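Local coordinates for DNA excision repair protein ERCC-6-like (PDB 5JNO) that works as an ATP-dependent DNA translocase of the SNF2/RAD54 family that senses tension on catenated DNA in anaphase, here represented by its N-terminal TPR region, at residues Glu2-Pro6 against Glu7-His11. Numbering follows the deposited sequence.
Sequences EALSP and EQAAH
Q8 reaches back from the first turn of helix 6-25 along the incoming loop, and each atom of its side chain meets something there. CB lies 3.5 Å from L4 CD1; the side chains of the glutamine and the buried leucine run at a slant to each other. CG passes S5 OG at 3.2 Å. The chain then runs on extended, bringing the amide alongside the loop, by S5 N. Its carbonyl oxygen OE1 accepts from S5 N at 3.0 Å in an almost straight bond (N-H...O 175°), the donor tilted slightly from the carbonyl plane. At the far end NE2 turns to E2 OE2, a weak bond of 3.4 Å between nearly coplanar amide and carboxylate, although the two side chains cross at about a right angle.

In exchange S5 OG accepts the backbone N-H of Q8 at 2.9 Å, and the two reciprocal bonds make a capping box, with S5 as N-cap of helix 6-25, whose later part runs into the TPR repeat (residues 12-45). A chi1 of 79° turns OG in between the serine's own N and carbonyl carbon, where it faces the first turn. The helix's own backbone bonds begin here, A9 N to S5 O (3.0 Å) and A10 N to P6 O. P6 and E7 point the same way, side by side; E7 OE1 lies 3.5 Å from P6 CD.

L4 CD2 rests on A9 CB at 4.0 Å, while Q8 also touches I41 of helix 28-41. A chain of another protein borders this N-terminal end: its basic and acidic side chains hydrogen-bond E2 O and L4 N, respectively, and aromatic packing from that chain meets both A9 and A10.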
loop_
_atom_site.group_PDB
_atom_site.type_symbol
_atom_site.label_atom_id
_atom_site.label_comp_id
_atom_site.label_asym_id
_atom_site.label_seq_id
_atom_site.Cartn_x
_atom_site.Cartn_y
_atom_site.Cartn_z
ATOM N N GLU B 2 -0.291 -13.861 -6.658
ATOM C CA GLU B 2 -0.874 -12.765 -7.490
ATOM C C GLU B 2 -0.322 -11.328 -7.303
ATOM O O GLU B 2 -0.128 -10.864 -6.165
ATOM C CB GLU B 2 -2.412 -12.773 -7.314
ATOM C CG GLU B 2 -3.262 -12.185 -8.440
ATOM C CD GLU B 2 -4.736 -12.582 -8.296
ATOM O OE1 GLU B 2 -5.051 -13.789 -8.417
ATOM O OE2 GLU B 2 -5.580 -11.695 -8.048
ATOM N N ALA B 3 -0.099 -10.631 -8.429
ATOM C CA ALA B 3 0.377 -9.230 -8.418
ATOM C C ALA B 3 -0.779 -8.274 -8.237
ATOM O O ALA B 3 -1.842 -8.474 -8.826
ATOM C CB ALA B 3 1.134 -8.886 -9.700
ATOM N N LEU B 4 -0.592 -7.235 -7.430
ATOM C CA LEU B 4 -1.639 -6.228 -7.271
ATOM C C LEU B 4 -1.723 -5.397 -8.547
ATOM O O LEU B 4 -0.741 -4.756 -8.924
ATOM C CB LEU B 4 -1.341 -5.298 -6.086
ATOM C CG LEU B 4 -2.432 -4.265 -5.733
ATOM C CD1 LEU B 4 -3.711 -4.888 -5.174
ATOM C CD2 LEU B 4 -1.879 -3.284 -4.722
ATOM N N SER B 5 -2.882 -5.420 -9.192
ATOM C CA SER B 5 -3.168 -4.602 -10.366
ATOM C C SER B 5 -3.552 -3.189 -9.948
ATOM O O SER B 5 -4.030 -2.970 -8.846
ATOM C CB SER B 5 -4.310 -5.220 -11.189
ATOM O OG SER B 5 -5.570 -4.924 -10.610
ATOM N N PRO B 6 -3.363 -2.212 -10.833
ATOM C CA PRO B 6 -3.804 -0.876 -10.487
ATOM C C PRO B 6 -5.316 -0.754 -10.261
ATOM O O PRO B 6 -5.751 0.111 -9.518
ATOM C CB PRO B 6 -3.367 -0.051 -11.689
ATOM C CG PRO B 6 -2.182 -0.785 -12.221
ATOM C CD PRO B 6 -2.533 -2.223 -12.056
ATOM N N GLU B 7 -6.081 -1.614 -10.925
ATOM C CA GLU B 7 -7.527 -1.718 -10.757
ATOM C C GLU B 7 -7.865 -2.159 -9.353
ATOM O O GLU B 7 -8.702 -1.564 -8.704
ATOM C CB GLU B 7 -8.128 -2.748 -11.738
ATOM C CG GLU B 7 -8.028 -2.381 -13.214
ATOM C CD GLU B 7 -6.793 -2.949 -13.929
ATOM O OE1 GLU B 7 -5.638 -2.830 -13.444
ATOM O OE2 GLU B 7 -6.986 -3.514 -15.009
ATOM N N GLN B 8 -7.209 -3.216 -8.902
ATOM C CA GLN B 8 -7.373 -3.684 -7.541
ATOM C C GLN B 8 -7.006 -2.589 -6.537
ATOM O O GLN B 8 -7.781 -2.304 -5.631
ATOM C CB GLN B 8 -6.538 -4.938 -7.303
ATOM C CG GLN B 8 -7.088 -6.161 -8.017
ATOM C CD GLN B 8 -6.168 -7.383 -7.943
ATOM O OE1 GLN B 8 -4.935 -7.296 -8.028
ATOM N NE2 GLN B 8 -6.780 -8.548 -7.802
ATOM N N ALA B 9 -5.849 -1.949 -6.726
ATOM C CA ALA B 9 -5.405 -0.921 -5.804
ATOM C C ALA B 9 -6.430 0.169 -5.693
ATOM O O ALA B 9 -6.723 0.640 -4.581
ATOM C CB ALA B 9 -4.061 -0.341 -6.202
ATOM N N ALA B 10 -6.979 0.570 -6.842
ATOM C CA ALA B 10 -7.939 1.674 -6.870
ATOM C C ALA B 10 -9.185 1.339 -6.052
ATOM O O ALA B 10 -9.650 2.166 -5.286
ATOM C CB ALA B 10 -8.300 2.047 -8.302
ATOM N N HIS B 11 -9.693 0.124 -6.221
ATOM C CA HIS B 11 -10.850 -0.361 -5.467
ATOM C C HIS B 11 -10.543 -0.482 -3.979
ATOM O O HIS B 11 -11.329 -0.012 -3.149
ATOM C CB HIS B 11 -11.308 -1.715 -6.004
ATOM C CG HIS B 11 -12.063 -1.620 -7.287
ATOM N ND1 HIS B 11 -13.185 -0.828 -7.427
ATOM C CD2 HIS B 11 -11.874 -2.222 -8.480
ATOM C CE1 HIS B 11 -13.645 -0.937 -8.659
ATOM N NE2 HIS B 11 -12.860 -1.769 -9.321
#